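Side-chain contact in beta-ketothiolase BktB (Ralstonia eutropha, PDB 4NZS), which condenses two acetyl-CoA molecules to acetoacetyl-CoA, or acetyl-CoA with propionyl-CoA to beta-ketovaleryl-CoA, supplying precursors for polyhydroxyalkanoate synthesis: residues S14-A19 against L44-V49. Sequence-based numbering, arbitrary orientation.
Sequences SGVRTA and LARAQV
Ser14 and Ala47 meet where the last turn of helix 32-47 lies on strand 10-22, a helix-on-sheet contact in the N-terminal domain of the thiolase fold. This is the tight end. Ser14 CB sits 3.6 Å from the backbone N of Ala47 and 3.7 Å from Ala47 CB, so the serine methylene packs directly on the helix backbone. With chi1 at 73°, Ser14 OG is tucked between its own N and carbonyl carbon and lies 3.6 Å from Ala47 CB. That touch is van der Waals contact only; the hydroxyl hydrogen-bonds instead to Ala43 O, one turn back on the helix, so a buried polar atom is satisfied while strand and helix are tied together. Val264, on the adjacent strand 257-267, also lies against Ala47.

A Schellman motif ends the helix: Gln48, its C-prime residue, takes a positive phi of 54°, Val49 N returns to Leu44 O at 3.0 Å, and Gln48 N makes a weak bond to Ala45 O. The chain thus leaves the helix just past the point where Ser14 packs.

The looser side belongs to Arg46, an exposed residue. Its CB still reaches Ser14 CB at 3.9 Å, but beyond that the chain bends at chi2 (-116°) and runs roughly alongside the strand, past Val16. No hydrogen bond joins the two segments at either end, and Arg46 NH1 makes a long, weak ion pair with Asp203. Val16, buried against Val39 and Glu42 of the same helix, crosses the arginine at about a right angle: its CG2 methyl approaches the guanidinium obliquely, 3.8 Å from Arg46 NE.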
loop_
_atom_site.group_PDB
_atom_site.type_symbol
_atom_site.label_atom_id
_atom_site.label_comp_id
_atom_site.label_asym_id
_atom_site.label_seq_id
_atom_site.Cartn_x
_atom_site.Cartn_y
_atom_site.Cartn_z
ATOM N N SER A 14 -18.807 -36.964 13.269
ATOM C CA SER A 14 -18.199 -36.821 11.947
ATOM C C SER A 14 -16.904 -36.034 12.022
ATOM O O SER A 14 -16.648 -35.313 13.016
ATOM C CB SER A 14 -19.139 -36.077 11.025
ATOM O OG SER A 14 -19.179 -34.714 11.388
ATOM N N GLY A 15 -16.109 -36.161 10.965
ATOM C CA GLY A 15 -14.803 -35.512 10.885
ATOM C C GLY A 15 -14.404 -35.374 9.427
ATOM O O GLY A 15 -14.346 -36.364 8.725
ATOM N N VAL A 16 -14.081 -34.168 8.966
ATOM C CA VAL A 16 -13.931 -33.933 7.527
ATOM C C VAL A 16 -12.953 -32.768 7.208
ATOM O O VAL A 16 -12.674 -31.917 8.089
ATOM C CB VAL A 16 -15.364 -33.704 6.931
ATOM C CG1 VAL A 16 -15.510 -32.374 6.177
ATOM C CG2 VAL A 16 -15.791 -34.866 6.052
ATOM N N ARG A 17 -12.473 -32.713 5.954
ATOM C CA ARG A 17 -11.523 -31.684 5.555
ATOM C C ARG A 17 -11.465 -31.374 4.053
ATOM O O ARG A 17 -11.715 -32.210 3.265
ATOM C CB ARG A 17 -10.132 -32.121 5.988
ATOM C CG ARG A 17 -9.578 -33.340 5.279
ATOM C CD ARG A 17 -8.088 -33.414 5.624
ATOM N NE ARG A 17 -7.324 -34.494 5.021
ATOM C CZ ARG A 17 -6.720 -34.431 3.844
ATOM N NH1 ARG A 17 -6.835 -33.369 3.072
ATOM N NH2 ARG A 17 -6.034 -35.464 3.405
ATOM N N THR A 18 -11.138 -30.151 3.668
ATOM C CA THR A 18 -10.665 -29.921 2.299
ATOM C C THR A 18 -9.419 -30.735 2.141
ATOM O O THR A 18 -8.850 -31.186 3.130
ATOM C CB THR A 18 -10.304 -28.442 1.997
ATOM O OG1 THR A 18 -9.143 -28.038 2.732
ATOM C CG2 THR A 18 -11.512 -27.527 2.362
ATOM N N ALA A 19 -9.060 -30.956 0.891
ATOM C CA ALA A 19 -7.709 -31.350 0.502
ATOM C C ALA A 19 -6.795 -30.168 0.724
ATOM O O ALA A 19 -7.284 -29.048 0.825
ATOM C CB ALA A 19 -7.701 -31.719 -0.985
ATOM N N LEU A 44 -21.620 -31.723 8.942
ATOM C CA LEU A 44 -22.993 -31.920 9.410
ATOM C C LEU A 44 -23.692 -33.068 8.673
ATOM O O LEU A 44 -24.256 -33.976 9.275
ATOM C CB LEU A 44 -23.796 -30.626 9.235
ATOM C CG LEU A 44 -23.729 -29.619 10.397
ATOM C CD1 LEU A 44 -22.945 -30.089 11.628
ATOM C CD2 LEU A 44 -23.216 -28.276 9.892
ATOM N N ALA A 45 -23.627 -32.995 7.352
ATOM C CA ALA A 45 -24.186 -33.992 6.470
ATOM C C ALA A 45 -23.795 -35.404 6.862
ATOM O O ALA A 45 -24.629 -36.292 6.876
ATOM C CB ALA A 45 -23.740 -33.702 5.047
ATOM N N ARG A 46 -22.511 -35.632 7.088
ATOM C CA ARG A 46 -22.028 -36.935 7.528
ATOM C C ARG A 46 -22.521 -37.278 8.908
ATOM O O ARG A 46 -22.862 -38.406 9.201
ATOM C CB ARG A 46 -20.514 -37.007 7.480
ATOM C CG ARG A 46 -19.935 -36.417 6.219
ATOM C CD ARG A 46 -19.214 -37.446 5.375
ATOM N NE ARG A 46 -18.561 -36.795 4.251
ATOM C CZ ARG A 46 -18.401 -37.336 3.054
ATOM N NH1 ARG A 46 -18.835 -38.561 2.812
ATOM N NH2 ARG A 46 -17.798 -36.648 2.099
ATOM N N ALA A 47 -22.543 -36.283 9.765
ATOM C CA ALA A 47 -23.035 -36.462 11.103
ATOM C C ALA A 47 -24.540 -36.620 11.065
ATOM O O ALA A 47 -25.159 -36.924 12.067
ATOM C CB ALA A 47 -22.643 -35.290 11.971
ATOM N N GLN A 48 -25.138 -36.354 9.913
ATOM C CA GLN A 48 -26.582 -36.426 9.801
ATOM C C GLN A 48 -27.180 -35.547 10.888
ATOM O O GLN A 48 -27.973 -35.985 11.694
ATOM C CB GLN A 48 -27.063 -37.871 9.889
ATOM C CG GLN A 48 -27.497 -38.455 8.553
ATOM C CD GLN A 48 -27.110 -39.911 8.380
ATOM O OE1 GLN A 48 -26.974 -40.648 9.346
ATOM N NE2 GLN A 48 -26.933 -40.327 7.139
ATOM N N VAL A 49 -26.703 -34.314 10.934
ATOM C CA VAL A 49 -27.041 -33.364 11.975
ATOM C C VAL A 49 -27.441 -31.986 11.425
ATOM O O VAL A 49 -26.818 -31.471 10.516
ATOM C CB VAL A 49 -25.851 -33.236 12.932
ATOM C CG1 VAL A 49 -24.571 -33.114 12.138
ATOM C CG2 VAL A 49 -26.021 -32.080 13.895
#